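Structural protein VP1 (Trichodysplasia spinulosa-associated polyomavirus, PDB 4U60) forms the pentameric building block of the viral capsid and binds sialylated glycans such as the GM1 oligosaccharide, consistent with recognition of host-cell glycolipids. Local coordinates at residues 125-139 with 238-252. Sequence-based numbering, arbitrary orientation.
Sequences VEGMNFHMFAVGGEP and KGDGLYVSCCDIVGF
Backbone hydrogen bonds knit Phe130 to Ile249, Met132 to Cys247, Ala134 to Ser245 and Gly136 to Tyr243, each pair exchanging two N-H...O bonds, and the two strands run almost exactly antiparallel. Between Glu126 and Phe130 the register shifts by one residue, and a separate bridge joins Glu126 to Phe252, where Phe252 N lies 2.8 Å from Glu126 O. Gly251, with a positive phi of 141°, lies between the two ladders and packs its backbone against Val125 CG1.

A hydrogen-bonded network of side chains lies on the face of His131 and Asp248. The imidazole stands between two acceptors, both in its plane: His131 ND1 gives a bond of 2.7 Å to the anti lone pair of Asp248 OD1, and His131 NE2 one of 2.8 Å, nearly straight at 174°, to a lone pair of Asn129 OD1. These two bonds fix the ring's rotation. Asn129 ND2 in turn reaches Gly127 O at 3.1 Å and, weakly, Val250 O, tying the loop to the strand. Arg267 forms a salt bridge with Asp248 OD1, which would favour the charged carboxylate.

Apolar contacts line the face of Phe130 and Cys247. The sulfur of Cys247 lies in plane at the Phe130 ring edge, 3.8 Å from Phe130 CD2, because a chi1 of -174° turns it away from the backbone N. Farther along, one face of the Tyr243 ring carries the Glu138-Pro139 backbone, and Pro139 CD makes a CH-pi contact 3.9 Å from the ring centroid.

At the far end Lys238 and Glu138 extend side by side to a salt bridge, Lys238 NZ to Glu138 OE2 2.8 Å. With strand 201-208 flanking 129-136 and strand 260-279 flanking 241-254, the pair forms part of the antiparallel jelly-roll of polyomavirus VP1.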
# COMPACT_ATOMS: atom_id res chain seq x y z
N VAL C 125 -5.18 20.79 4.17
CA VAL C 125 -3.76 20.83 3.86
C VAL C 125 -3.42 19.52 3.17
O VAL C 125 -3.73 18.44 3.69
CB VAL C 125 -2.92 20.99 5.14
CG1 VAL C 125 -1.45 20.71 4.87
CG2 VAL C 125 -3.10 22.38 5.72
N GLU C 126 -2.83 19.60 1.99
CA GLU C 126 -2.69 18.43 1.14
C GLU C 126 -1.53 18.63 0.15
O GLU C 126 -1.08 19.76 -0.07
CB GLU C 126 -4.01 18.12 0.43
CG GLU C 126 -4.44 19.21 -0.54
CD GLU C 126 -5.81 19.01 -1.14
OE1 GLU C 126 -6.52 18.06 -0.77
OE2 GLU C 126 -6.15 19.80 -2.05
N GLY C 127 -1.08 17.53 -0.45
CA GLY C 127 0.03 17.54 -1.37
C GLY C 127 1.28 16.93 -0.80
O GLY C 127 1.26 16.02 0.04
N MET C 128 2.40 17.46 -1.25
CA MET C 128 3.71 16.91 -0.93
C MET C 128 3.91 16.65 0.56
O MET C 128 3.67 17.53 1.39
CB MET C 128 4.75 17.93 -1.39
CG MET C 128 6.15 17.44 -1.21
SD MET C 128 7.34 18.79 -1.29
CE MET C 128 7.06 19.39 -2.93
N ASN C 129 4.39 15.43 0.89
CA ASN C 129 4.81 15.08 2.23
C ASN C 129 6.28 14.72 2.22
O ASN C 129 6.75 14.06 1.29
CB ASN C 129 4.00 13.93 2.82
CG ASN C 129 2.80 14.41 3.62
OD1 ASN C 129 2.75 14.25 4.85
ND2 ASN C 129 1.87 15.09 2.94
N PHE C 130 6.98 15.18 3.24
CA PHE C 130 8.41 14.89 3.40
C PHE C 130 8.65 14.72 4.87
O PHE C 130 8.37 15.63 5.65
CB PHE C 130 9.28 16.00 2.79
CG PHE C 130 10.76 15.83 3.02
CD1 PHE C 130 11.47 14.85 2.36
CD2 PHE C 130 11.43 16.65 3.91
CE1 PHE C 130 12.85 14.71 2.58
CE2 PHE C 130 12.80 16.51 4.13
CZ PHE C 130 13.49 15.54 3.47
N HIS C 131 9.15 13.55 5.27
CA HIS C 131 9.35 13.21 6.67
C HIS C 131 10.69 12.57 6.85
O HIS C 131 10.98 11.55 6.23
CB HIS C 131 8.25 12.28 7.18
CG HIS C 131 6.91 12.88 7.03
ND1 HIS C 131 6.43 13.80 7.93
CD2 HIS C 131 5.99 12.81 6.04
CE1 HIS C 131 5.26 14.25 7.51
NE2 HIS C 131 4.97 13.66 6.37
N MET C 132 11.52 13.18 7.70
CA MET C 132 12.76 12.54 8.03
C MET C 132 13.17 12.89 9.44
O MET C 132 12.76 13.90 10.01
CB MET C 132 13.84 12.90 7.02
CG MET C 132 14.32 14.33 7.13
SD MET C 132 15.58 14.62 8.40
CE MET C 132 17.04 13.77 7.80
N PHE C 133 13.90 11.97 10.04
CA PHE C 133 14.53 12.27 11.32
C PHE C 133 15.88 11.57 11.37
O PHE C 133 16.15 10.62 10.63
CB PHE C 133 13.66 11.91 12.54
CG PHE C 133 13.51 10.43 12.78
CD1 PHE C 133 12.52 9.71 12.13
CD2 PHE C 133 14.35 9.78 13.64
CE1 PHE C 133 12.36 8.35 12.34
CE2 PHE C 133 14.20 8.40 13.85
CZ PHE C 133 13.20 7.70 13.20
N ALA C 134 16.74 12.10 12.23
CA ALA C 134 18.06 11.55 12.42
C ALA C 134 18.46 11.73 13.87
O ALA C 134 18.12 12.74 14.51
CB ALA C 134 19.06 12.24 11.51
N VAL C 135 19.11 10.71 14.41
CA VAL C 135 19.69 10.75 15.76
C VAL C 135 21.13 10.30 15.65
O VAL C 135 21.42 9.25 15.07
CB VAL C 135 18.92 9.83 16.74
CG1 VAL C 135 19.52 9.92 18.16
CG2 VAL C 135 17.44 10.18 16.78
N GLY C 136 22.05 11.10 16.19
CA GLY C 136 23.47 10.76 16.12
C GLY C 136 24.29 11.37 17.23
O GLY C 136 23.81 12.13 18.06
N GLY C 137 25.56 10.98 17.23
CA GLY C 137 26.51 11.42 18.24
C GLY C 137 27.37 12.58 17.78
O GLY C 137 28.37 12.90 18.43
N GLU C 138 27.00 13.19 16.67
CA GLU C 138 27.72 14.32 16.10
C GLU C 138 26.77 14.92 15.05
O GLU C 138 25.76 14.31 14.75
CB GLU C 138 29.03 13.84 15.48
CG GLU C 138 28.87 12.81 14.39
CD GLU C 138 30.20 12.22 14.02
OE1 GLU C 138 30.80 12.72 13.05
OE2 GLU C 138 30.68 11.29 14.72
N PRO C 139 27.07 16.10 14.51
CA PRO C 139 26.14 16.68 13.55
C PRO C 139 25.90 15.82 12.32
O PRO C 139 26.78 15.09 11.87
CB PRO C 139 26.84 17.97 13.13
CG PRO C 139 27.61 18.36 14.36
CD PRO C 139 28.14 17.04 14.90
N LYS C 238 29.82 12.15 20.99
CA LYS C 238 31.10 12.82 21.10
C LYS C 238 30.95 14.12 21.87
O LYS C 238 30.02 14.90 21.63
CB LYS C 238 31.67 13.06 19.71
CG LYS C 238 32.04 11.77 18.98
CD LYS C 238 32.49 12.03 17.56
CE LYS C 238 32.92 10.74 16.87
NZ LYS C 238 33.35 10.95 15.46
N GLY C 239 31.85 14.33 22.82
CA GLY C 239 31.79 15.50 23.69
C GLY C 239 30.50 15.59 24.49
O GLY C 239 30.07 16.69 24.85
N ASP C 240 29.88 14.44 24.78
CA ASP C 240 28.60 14.39 25.50
C ASP C 240 27.50 15.23 24.85
O ASP C 240 26.68 15.83 25.54
CB ASP C 240 28.82 14.81 26.96
CG ASP C 240 29.84 13.95 27.67
OD1 ASP C 240 30.01 12.76 27.28
OD2 ASP C 240 30.52 14.46 28.60
N GLY C 241 27.43 15.21 23.52
CA GLY C 241 26.36 15.90 22.79
C GLY C 241 25.56 14.90 22.00
O GLY C 241 26.14 14.05 21.32
N LEU C 242 24.25 15.01 22.07
CA LEU C 242 23.32 14.19 21.28
C LEU C 242 22.71 15.09 20.24
O LEU C 242 22.18 16.15 20.56
CB LEU C 242 22.23 13.64 22.20
CG LEU C 242 21.08 12.87 21.57
CD1 LEU C 242 21.60 11.62 20.89
CD2 LEU C 242 20.05 12.55 22.64
N TYR C 243 22.70 14.63 18.99
CA TYR C 243 22.23 15.44 17.89
C TYR C 243 20.97 14.85 17.30
O TYR C 243 20.96 13.67 16.91
CB TYR C 243 23.36 15.55 16.85
CG TYR C 243 24.63 16.17 17.42
CD1 TYR C 243 25.45 15.47 18.29
CD2 TYR C 243 24.98 17.47 17.10
CE1 TYR C 243 26.59 16.04 18.81
CE2 TYR C 243 26.11 18.05 17.61
CZ TYR C 243 26.92 17.33 18.46
OH TYR C 243 28.04 17.92 18.94
N VAL C 244 19.93 15.68 17.23
CA VAL C 244 18.62 15.26 16.74
C VAL C 244 18.20 16.23 15.65
O VAL C 244 18.30 17.45 15.83
CB VAL C 244 17.59 15.28 17.89
CG1 VAL C 244 16.24 14.81 17.40
CG2 VAL C 244 18.09 14.41 19.05
N SER C 245 17.71 15.67 14.54
CA SER C 245 17.35 16.50 13.39
C SER C 245 16.10 15.96 12.74
O SER C 245 15.86 14.76 12.80
CB SER C 245 18.48 16.50 12.36
OG SER C 245 19.74 16.83 12.96
N CYS C 246 15.35 16.82 12.08
CA CYS C 246 14.13 16.35 11.41
C CYS C 246 13.54 17.36 10.45
O CYS C 246 13.97 18.52 10.41
CB CYS C 246 13.08 15.93 12.44
SG CYS C 246 12.47 17.25 13.51
N CYS C 247 12.57 16.89 9.67
CA CYS C 247 11.73 17.77 8.87
C CYS C 247 10.44 17.01 8.61
O CYS C 247 10.48 15.84 8.25
CB CYS C 247 12.40 18.16 7.57
SG CYS C 247 11.47 19.39 6.61
N ASP C 248 9.31 17.66 8.82
CA ASP C 248 8.00 17.04 8.61
C ASP C 248 7.03 17.96 7.89
O ASP C 248 6.26 18.70 8.50
CB ASP C 248 7.42 16.56 9.94
CG ASP C 248 8.20 15.41 10.53
OD1 ASP C 248 7.99 14.26 10.04
OD2 ASP C 248 9.05 15.65 11.42
N ILE C 249 7.06 17.91 6.56
CA ILE C 249 6.14 18.67 5.72
C ILE C 249 4.91 17.81 5.47
O ILE C 249 5.05 16.65 5.07
CB ILE C 249 6.80 18.97 4.37
CG1 ILE C 249 8.01 19.89 4.60
CG2 ILE C 249 5.80 19.54 3.38
CD1 ILE C 249 8.94 20.02 3.41
N VAL C 250 3.73 18.35 5.72
CA VAL C 250 2.49 17.57 5.59
C VAL C 250 1.60 18.01 4.44
O VAL C 250 0.56 17.40 4.21
CB VAL C 250 1.70 17.50 6.90
CG1 VAL C 250 2.46 16.72 7.96
CG2 VAL C 250 1.37 18.91 7.40
N GLY C 251 2.03 19.02 3.70
CA GLY C 251 1.32 19.48 2.52
C GLY C 251 1.34 20.99 2.40
O GLY C 251 2.18 21.69 3.02
N PHE C 252 0.41 21.49 1.60
CA PHE C 252 0.22 22.93 1.36
C PHE C 252 -1.16 23.37 1.79
O PHE C 252 -2.17 22.68 1.58
CB PHE C 252 0.40 23.25 -0.13
CG PHE C 252 1.79 23.02 -0.62
CD1 PHE C 252 2.78 23.96 -0.42
CD2 PHE C 252 2.14 21.84 -1.25
CE1 PHE C 252 4.07 23.75 -0.85
CE2 PHE C 252 3.44 21.61 -1.68
CZ PHE C 252 4.40 22.57 -1.47